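Local coordinates for peptide amidase (Stenotrophomonas maltophilia, PDB 1M22), which probably hydrolyses amide bonds as a serine-dependent member of the amidase signature family, at residues 435-449 and 460-474. Numbering follows the deposited sequence.
Sequences SYSAAAVAGYPSLTV and GLLFMGTAWSEPKLI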
ATOM      1  N   SER A 435     -11.697  -9.361  -5.720  1.00 10.39           N
ATOM      2  CA  SER A 435     -12.611  -8.235  -5.882  1.00 11.13           C
ATOM      3  C   SER A 435     -12.003  -6.847  -5.684  1.00 10.64           C
ATOM      4  O   SER A 435     -12.648  -5.845  -6.004  1.00 11.26           O
ATOM      5  CB  SER A 435     -13.788  -8.386  -4.913  1.00 10.80           C
ATOM      6  OG  SER A 435     -14.531  -9.567  -5.172  1.00 14.28           O
ATOM      7  N   TYR A 436     -10.776  -6.774  -5.168  1.00  9.27           N
ATOM      8  CA  TYR A 436     -10.144  -5.479  -4.910  1.00  9.45           C
ATOM      9  C   TYR A 436      -9.957  -4.581  -6.133  1.00  8.49           C
ATOM     10  O   TYR A 436      -9.794  -3.369  -5.992  1.00  8.51           O
ATOM     11  CB  TYR A 436      -8.800  -5.670  -4.193  1.00 11.32           C
ATOM     12  CG  TYR A 436      -7.789  -6.497  -4.952  1.00 10.64           C
ATOM     13  CD1 TYR A 436      -7.143  -5.989  -6.080  1.00 11.55           C
ATOM     14  CD2 TYR A 436      -7.485  -7.796  -4.547  1.00 13.90           C
ATOM     15  CE1 TYR A 436      -6.220  -6.758  -6.788  1.00 12.57           C
ATOM     16  CE2 TYR A 436      -6.565  -8.572  -5.247  1.00 16.30           C
ATOM     17  CZ  TYR A 436      -5.939  -8.048  -6.366  1.00 16.97           C
ATOM     18  OH  TYR A 436      -5.042  -8.819  -7.069  1.00 21.86           O
ATOM     19  N   SER A 437      -9.983  -5.162  -7.326  1.00  8.41           N
ATOM     20  CA  SER A 437      -9.818  -4.366  -8.534  1.00  8.24           C
ATOM     21  C   SER A 437     -10.938  -3.339  -8.673  1.00  7.79           C
ATOM     22  O   SER A 437     -10.731  -2.256  -9.218  1.00  8.43           O
ATOM     23  CB  SER A 437      -9.797  -5.266  -9.770  1.00  8.87           C
ATOM     24  OG  SER A 437      -9.648  -4.497 -10.955  1.00 13.93           O
ATOM     25  N   ALA A 438     -12.125  -3.678  -8.182  1.00  7.56           N
ATOM     26  CA  ALA A 438     -13.260  -2.767  -8.269  1.00  7.60           C
ATOM     27  C   ALA A 438     -12.946  -1.443  -7.573  1.00  7.17           C
ATOM     28  O   ALA A 438     -13.181  -0.371  -8.125  1.00  7.75           O
ATOM     29  CB  ALA A 438     -14.500  -3.404  -7.649  1.00  9.94           C
ATOM     30  N   ALA A 439     -12.414  -1.516  -6.358  1.00  6.89           N
ATOM     31  CA  ALA A 439     -12.084  -0.299  -5.629  1.00  6.69           C
ATOM     32  C   ALA A 439     -10.959   0.466  -6.319  1.00  5.77           C
ATOM     33  O   ALA A 439     -10.997   1.692  -6.419  1.00  6.43           O
ATOM     34  CB  ALA A 439     -11.690  -0.636  -4.193  1.00  7.74           C
ATOM     35  N   ALA A 440      -9.955  -0.257  -6.799  1.00  6.47           N
ATOM     36  CA  ALA A 440      -8.838   0.385  -7.475  1.00  6.42           C
ATOM     37  C   ALA A 440      -9.283   1.146  -8.726  1.00  6.36           C
ATOM     38  O   ALA A 440      -8.903   2.300  -8.931  1.00  7.51           O
ATOM     39  CB  ALA A 440      -7.780  -0.658  -7.842  1.00  7.52           C
ATOM     40  N   VAL A 441     -10.095   0.500  -9.553  1.00  6.36           N
ATOM     41  CA  VAL A 441     -10.559   1.118 -10.789  1.00  7.16           C
ATOM     42  C   VAL A 441     -11.569   2.241 -10.543  1.00  7.64           C
ATOM     43  O   VAL A 441     -11.587   3.239 -11.264  1.00  8.87           O
ATOM     44  CB  VAL A 441     -11.145   0.038 -11.725  1.00  7.05           C
ATOM     45  CG1 VAL A 441     -11.710   0.669 -12.989  1.00  9.13           C
ATOM     46  CG2 VAL A 441     -10.045  -0.963 -12.081  1.00  8.03           C
ATOM     47  N   ALA A 442     -12.399   2.092  -9.516  1.00  7.40           N
ATOM     48  CA  ALA A 442     -13.386   3.117  -9.186  1.00  6.73           C
ATOM     49  C   ALA A 442     -12.734   4.297  -8.474  1.00  7.10           C
ATOM     50  O   ALA A 442     -13.308   5.383  -8.420  1.00  8.92           O
ATOM     51  CB  ALA A 442     -14.470   2.526  -8.294  1.00  7.09           C
ATOM     52  N   GLY A 443     -11.535   4.080  -7.936  1.00  6.68           N
ATOM     53  CA  GLY A 443     -10.849   5.126  -7.194  1.00  7.43           C
ATOM     54  C   GLY A 443     -11.459   5.234  -5.805  1.00  5.94           C
ATOM     55  O   GLY A 443     -11.370   6.279  -5.153  1.00  7.89           O
ATOM     56  N   TYR A 444     -12.077   4.142  -5.357  1.00  6.38           N
ATOM     57  CA  TYR A 444     -12.741   4.074  -4.054  1.00  6.06           C
ATOM     58  C   TYR A 444     -11.841   3.439  -2.998  1.00  6.09           C
ATOM     59  O   TYR A 444     -10.911   2.706  -3.322  1.00  6.09           O
ATOM     60  CB  TYR A 444     -14.031   3.263  -4.171  1.00  6.25           C
ATOM     61  CG  TYR A 444     -15.148   3.927  -4.951  1.00  6.74           C
ATOM     62  CD1 TYR A 444     -14.984   5.183  -5.542  1.00  6.55           C
ATOM     63  CD2 TYR A 444     -16.377   3.289  -5.097  1.00  6.60           C
ATOM     64  CE1 TYR A 444     -16.030   5.784  -6.260  1.00  8.41           C
ATOM     65  CE2 TYR A 444     -17.420   3.878  -5.810  1.00  7.41           C
ATOM     66  CZ  TYR A 444     -17.238   5.120  -6.385  1.00  7.63           C
ATOM     67  OH  TYR A 444     -18.280   5.698  -7.077  1.00 10.73           O
ATOM     68  N   PRO A 445     -12.130   3.685  -1.713  1.00  5.53           N
ATOM     69  CA  PRO A 445     -11.308   3.118  -0.641  1.00  5.55           C
ATOM     70  C   PRO A 445     -11.480   1.625  -0.376  1.00  5.08           C
ATOM     71  O   PRO A 445     -12.575   1.070  -0.492  1.00  5.98           O
ATOM     72  CB  PRO A 445     -11.698   3.964   0.568  1.00  6.84           C
ATOM     73  CG  PRO A 445     -13.166   4.204   0.324  1.00  7.52           C
ATOM     74  CD  PRO A 445     -13.205   4.537  -1.162  1.00  6.68           C
ATOM     75  N   SER A 446     -10.370   0.985  -0.027  1.00  5.50           N
ATOM     76  CA  SER A 446     -10.357  -0.432   0.307  1.00  6.70           C
ATOM     77  C   SER A 446      -9.389  -0.607   1.472  1.00  6.36           C
ATOM     78  O   SER A 446      -8.453   0.175   1.633  1.00  8.13           O
ATOM     79  CB  SER A 446      -9.942  -1.285  -0.895  1.00  8.16           C
ATOM     80  OG  SER A 446      -8.643  -0.966  -1.347  1.00  8.87           O
ATOM     81  N   LEU A 447      -9.619  -1.633   2.283  1.00  6.62           N
ATOM     82  CA  LEU A 447      -8.807  -1.861   3.470  1.00  7.52           C
ATOM     83  C   LEU A 447      -8.810  -3.342   3.807  1.00  8.77           C
ATOM     84  O   LEU A 447      -9.876  -3.950   3.925  1.00  9.76           O
ATOM     85  CB  LEU A 447      -9.420  -1.057   4.625  1.00  9.30           C
ATOM     86  CG  LEU A 447      -8.728  -0.807   5.967  1.00  9.54           C
ATOM     87  CD1 LEU A 447      -9.585   0.146   6.796  1.00 11.40           C
ATOM     88  CD2 LEU A 447      -8.522  -2.114   6.706  1.00 10.88           C
ATOM     89  N   THR A 448      -7.625  -3.930   3.955  1.00  4.74           N
ATOM     90  CA  THR A 448      -7.537  -5.341   4.302  1.00  5.53           C
ATOM     91  C   THR A 448      -7.037  -5.503   5.735  1.00  4.57           C
ATOM     92  O   THR A 448      -6.145  -4.781   6.176  1.00  5.75           O
ATOM     93  CB  THR A 448      -6.609  -6.118   3.321  1.00  4.65           C
ATOM     94  OG1 THR A 448      -6.604  -7.509   3.672  1.00  6.25           O
ATOM     95  CG2 THR A 448      -5.188  -5.580   3.365  1.00  6.45           C
ATOM     96  N   VAL A 449      -7.644  -6.445   6.454  1.00  5.50           N
ATOM     97  CA  VAL A 449      -7.294  -6.753   7.841  1.00  6.58           C
ATOM     98  C   VAL A 449      -7.023  -8.252   7.953  1.00  5.97           C
ATOM     99  O   VAL A 449      -7.761  -9.063   7.400  1.00  7.00           O
ATOM    100  CB  VAL A 449      -8.456  -6.410   8.813  1.00  8.06           C
ATOM    101  CG1 VAL A 449      -8.042  -6.707  10.253  1.00 10.27           C
ATOM    102  CG2 VAL A 449      -8.859  -4.957   8.656  1.00 10.66           C
ATOM    103  N   GLY A 460      -6.251 -12.332   4.324  1.00  6.82           N
ATOM    104  CA  GLY A 460      -6.886 -11.126   4.824  1.00  6.20           C
ATOM    105  C   GLY A 460      -8.339 -10.959   4.433  1.00  6.66           C
ATOM    106  O   GLY A 460      -8.828 -11.590   3.492  1.00  7.78           O
ATOM    107  N   LEU A 461      -9.031 -10.117   5.193  1.00  5.34           N
ATOM    108  CA  LEU A 461     -10.431  -9.788   4.945  1.00  6.16           C
ATOM    109  C   LEU A 461     -10.446  -8.378   4.357  1.00  6.42           C
ATOM    110  O   LEU A 461      -9.961  -7.418   4.979  1.00  6.31           O
ATOM    111  CB  LEU A 461     -11.233  -9.816   6.248  1.00  6.54           C
ATOM    112  CG  LEU A 461     -12.718  -9.468   6.118  1.00  7.84           C
ATOM    113  CD1 LEU A 461     -13.424 -10.516   5.269  1.00  9.37           C
ATOM    114  CD2 LEU A 461     -13.338  -9.392   7.502  1.00  9.84           C
ATOM    115  N   LEU A 462     -10.996  -8.261   3.156  1.00  6.25           N
ATOM    116  CA  LEU A 462     -11.064  -6.988   2.448  1.00  6.31           C
ATOM    117  C   LEU A 462     -12.370  -6.246   2.681  1.00  6.63           C
ATOM    118  O   LEU A 462     -13.445  -6.847   2.659  1.00  7.82           O
ATOM    119  CB  LEU A 462     -10.908  -7.233   0.948  1.00  8.90           C
ATOM    120  CG  LEU A 462     -10.975  -6.013   0.030  1.00  9.60           C
ATOM    121  CD1 LEU A 462      -9.688  -5.222   0.139  1.00 11.85           C
ATOM    122  CD2 LEU A 462     -11.196  -6.470  -1.404  1.00 13.83           C
ATOM    123  N   PHE A 463     -12.259  -4.941   2.913  1.00  6.24           N
ATOM    124  CA  PHE A 463     -13.414  -4.061   3.088  1.00  6.33           C
ATOM    125  C   PHE A 463     -13.349  -3.020   1.969  1.00  7.28           C
ATOM    126  O   PHE A 463     -12.292  -2.433   1.724  1.00  8.23           O
ATOM    127  CB  PHE A 463     -13.373  -3.296   4.419  1.00  7.27           C
ATOM    128  CG  PHE A 463     -13.574  -4.147   5.642  1.00  7.24           C
ATOM    129  CD1 PHE A 463     -12.554  -4.964   6.112  1.00  9.46           C
ATOM    130  CD2 PHE A 463     -14.773  -4.099   6.352  1.00  9.85           C
ATOM    131  CE1 PHE A 463     -12.719  -5.719   7.275  1.00  8.79           C
ATOM    132  CE2 PHE A 463     -14.949  -4.849   7.514  1.00  9.84           C
ATOM    133  CZ  PHE A 463     -13.918  -5.661   7.976  1.00 10.17           C
ATOM    134  N   MET A 464     -14.468  -2.793   1.289  1.00  7.28           N
ATOM    135  CA  MET A 464     -14.531  -1.785   0.227  1.00  7.37           C
ATOM    136  C   MET A 464     -15.763  -0.914   0.446  1.00  6.32           C
ATOM    137  O   MET A 464     -16.810  -1.403   0.876  1.00  7.33           O
ATOM    138  CB  MET A 464     -14.612  -2.429  -1.162  1.00  8.78           C
ATOM    139  CG  MET A 464     -13.372  -3.213  -1.585  1.00 10.31           C
ATOM    140  SD  MET A 464     -13.401  -3.695  -3.337  1.00 11.37           S
ATOM    141  CE  MET A 464     -14.726  -4.901  -3.330  1.00 14.27           C
ATOM    142  N   GLY A 465     -15.629   0.376   0.155  1.00  5.78           N
ATOM    143  CA  GLY A 465     -16.743   1.294   0.319  1.00  6.49           C
ATOM    144  C   GLY A 465     -16.782   2.303  -0.809  1.00  6.75           C
ATOM    145  O   GLY A 465     -15.945   2.266  -1.711  1.00  7.46           O
ATOM    146  N   THR A 466     -17.750   3.212  -0.770  1.00  6.61           N
ATOM    147  CA  THR A 466     -17.845   4.220  -1.815  1.00  7.75           C
ATOM    148  C   THR A 466     -16.844   5.344  -1.539  1.00  7.16           C
ATOM    149  O   THR A 466     -16.190   5.372  -0.496  1.00  6.82           O
ATOM    150  CB  THR A 466     -19.281   4.789  -1.919  1.00  8.75           C
ATOM    151  OG1 THR A 466     -19.397   5.562  -3.120  1.00 11.03           O
ATOM    152  CG2 THR A 466     -19.605   5.669  -0.719  1.00  9.86           C
ATOM    153  N   ALA A 467     -16.717   6.270  -2.482  1.00  6.62           N
ATOM    154  CA  ALA A 467     -15.783   7.374  -2.331  1.00  6.99           C
ATOM    155  C   ALA A 467     -15.920   8.105  -0.998  1.00  6.44           C
ATOM    156  O   ALA A 467     -17.029   8.372  -0.529  1.00  7.55           O
ATOM    157  CB  ALA A 467     -15.958   8.363  -3.482  1.00  8.32           C
ATOM    158  N   TRP A 468     -14.773   8.406  -0.392  1.00  6.63           N
ATOM    159  CA  TRP A 468     -14.686   9.155   0.860  1.00  5.89           C
ATOM    160  C   TRP A 468     -15.243   8.467   2.103  1.00  6.30           C
ATOM    161  O   TRP A 468     -15.472   9.121   3.121  1.00  8.67           O
ATOM    162  CB  TRP A 468     -15.355  10.528   0.675  1.00  7.50           C
ATOM    163  CG  TRP A 468     -14.992  11.186  -0.634  1.00  8.16           C
ATOM    164  CD1 TRP A 468     -15.838  11.470  -1.672  1.00  9.36           C
ATOM    165  CD2 TRP A 468     -13.683  11.586  -1.065  1.00  7.87           C
ATOM    166  NE1 TRP A 468     -15.136  12.017  -2.720  1.00 10.72           N
ATOM    167  CE2 TRP A 468     -13.812  12.099  -2.375  1.00  8.48           C
ATOM    168  CE3 TRP A 468     -12.413  11.560  -0.470  1.00  8.71           C
ATOM    169  CZ2 TRP A 468     -12.718  12.584  -3.104  1.00  9.45           C
ATOM    170  CZ3 TRP A 468     -11.324  12.042  -1.196  1.00 10.48           C
ATOM    171  CH2 TRP A 468     -11.488  12.545  -2.499  1.00 10.56           C
ATOM    172  N   SER A 469     -15.429   7.151   2.041  1.00  6.42           N
ATOM    173  CA  SER A 469     -15.966   6.415   3.184  1.00  5.87           C
ATOM    174  C   SER A 469     -14.905   5.869   4.144  1.00  6.27           C
ATOM    175  O   SER A 469     -15.198   4.978   4.943  1.00  7.94           O
ATOM    176  CB  SER A 469     -16.857   5.262   2.699  1.00  7.01           C
ATOM    177  OG  SER A 469     -16.117   4.291   1.982  1.00  7.44           O
ATOM    178  N   GLU A 470     -13.687   6.404   4.085  1.00  7.10           N
ATOM    179  CA  GLU A 470     -12.622   5.937   4.975  1.00  7.09           C
ATOM    180  C   GLU A 470     -13.009   5.933   6.454  1.00  6.85           C
ATOM    181  O   GLU A 470     -12.696   4.986   7.168  1.00  8.00           O
ATOM    182  CB  GLU A 470     -11.347   6.770   4.805  1.00  7.80           C
ATOM    183  CG  GLU A 470     -10.634   6.593   3.474  1.00  7.34           C
ATOM    184  CD  GLU A 470     -11.217   7.447   2.371  1.00  8.54           C
ATOM    185  OE1 GLU A 470     -12.112   8.282   2.643  1.00  7.94           O
ATOM    186  OE2 GLU A 470     -10.763   7.291   1.227  1.00  8.60           O
ATOM    187  N   PRO A 471     -13.679   6.993   6.940  1.00  7.13           N
ATOM    188  CA  PRO A 471     -14.049   6.987   8.362  1.00  7.61           C
ATOM    189  C   PRO A 471     -14.868   5.753   8.741  1.00  8.46           C
ATOM    190  O   PRO A 471     -14.595   5.096   9.749  1.00  9.20           O
ATOM    191  CB  PRO A 471     -14.848   8.278   8.516  1.00  8.37           C
ATOM    192  CG  PRO A 471     -14.217   9.187   7.492  1.00  8.99           C
ATOM    193  CD  PRO A 471     -14.055   8.269   6.301  1.00  7.20           C
ATOM    194  N   LYS A 472     -15.866   5.435   7.923  1.00  8.44           N
ATOM    195  CA  LYS A 472     -16.729   4.286   8.175  1.00  9.95           C
ATOM    196  C   LYS A 472     -15.983   2.966   8.006  1.00  8.25           C
ATOM    197  O   LYS A 472     -16.163   2.035   8.794  1.00  8.88           O
ATOM    198  CB  LYS A 472     -17.936   4.317   7.233  1.00 14.82           C
ATOM    199  CG  LYS A 472     -18.927   3.185   7.460  1.00 20.66           C
ATOM    200  CD  LYS A 472     -19.981   3.122   6.362  1.00 25.60           C
ATOM    201  CE  LYS A 472     -20.849   4.368   6.327  1.00 26.79           C
ATOM    202  NZ  LYS A 472     -21.883   4.278   5.257  1.00 26.75           N
ATOM    203  N   LEU A 473     -15.147   2.874   6.976  1.00  7.69           N
ATOM    204  CA  LEU A 473     -14.397   1.644   6.755  1.00  8.54           C
ATOM    205  C   LEU A 473     -13.459   1.365   7.918  1.00  7.32           C
ATOM    206  O   LEU A 473     -13.291   0.220   8.328  1.00  7.58           O
ATOM    207  CB  LEU A 473     -13.594   1.717   5.455  1.00 10.30           C
ATOM    208  CG  LEU A 473     -14.397   1.674   4.154  1.00 10.98           C
ATOM    209  CD1 LEU A 473     -13.436   1.624   2.973  1.00 13.89           C
ATOM    210  CD2 LEU A 473     -15.309   0.452   4.142  1.00 11.59           C
ATOM    211  N   ILE A 474     -12.849   2.417   8.454  1.00  8.40           N
ATOM    212  CA  ILE A 474     -11.941   2.252   9.579  1.00  8.50           C
ATOM    213  C   ILE A 474     -12.698   1.785  10.822  1.00  8.78           C
ATOM    214  O   ILE A 474     -12.229   0.896  11.536  1.00  8.58           O
ATOM    215  CB  ILE A 474     -11.179   3.563   9.863  1.00  8.15           C
ATOM    216  CG1 ILE A 474     -10.139   3.782   8.762  1.00  8.62           C
ATOM    217  CG2 ILE A 474     -10.504   3.503  11.234  1.00 10.29           C
ATOM    218  CD1 ILE A 474      -9.445   5.130   8.806  1.00  9.70           C
TER
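Met464 reaches from strand 460-464 to Ser435 and Ala439. Its CG lies beside the backbone N (chi1 -66°), and the chain runs extended at chi2 and bends at chi3. This brings SD to 3.6 Å from Ala439 CB and sets CE beside Ser435 CB. Next to it on this sheet face, Leu462 CD2 rests 3.8 Å from Tyr436 CB, while its CD1 turns to Ser446 CB. The Tyr436 side chain lies about 8 Å from that of the nucleophile Ser189, close to the active site.

Strands 446-449 and 460-464 are neighbouring antiparallel arms of a beta hairpin within the large mixed sheet. Leu447 and Phe463 exchange two backbone hydrogen bonds, as do Val449 and Leu461. Gly465 N extends the pairing to Pro445 O, at 3.2 Å. On the face of Leu447 and Val449, the Phe463 ring turns an edge to Leu447 O, which lies near the ring plane. Val449 CG2 meets CE1 of that ring. Leu447, with CG anti to its N (chi1 -168°), crosses Ile474 at about a right angle, CD1 to CG1 4.2 Å.

Beyond the strands, the Tyr444 ring lies between the backbone of the turn and the Ala442 methyl. Ala467 N sits 3.6 Å above its centre, and Ala442 CB covers the opposite face. Its OH bonds to Asp402, which also holds Thr466 OG1.

Pro445 packs into the turn before helix 470-474. Its CG meets Leu473 CD1 at 3.7 Å, and its CB faces Glu470 OE2, which is bonded to Thr205. Ser469 OG donates to Thr466 O at 2.7 Å, in the carbonyl plane and on a lone pair. Ser469 N adds a second bond to that oxygen, so the type II turn 466-469 is held twice.

Apolar side chains thus join both helices to the hairpin, while Thr466 O, doubly bonded, fixes the turn. Gly465 O, by contrast, is buried without a partner, a probable local cost.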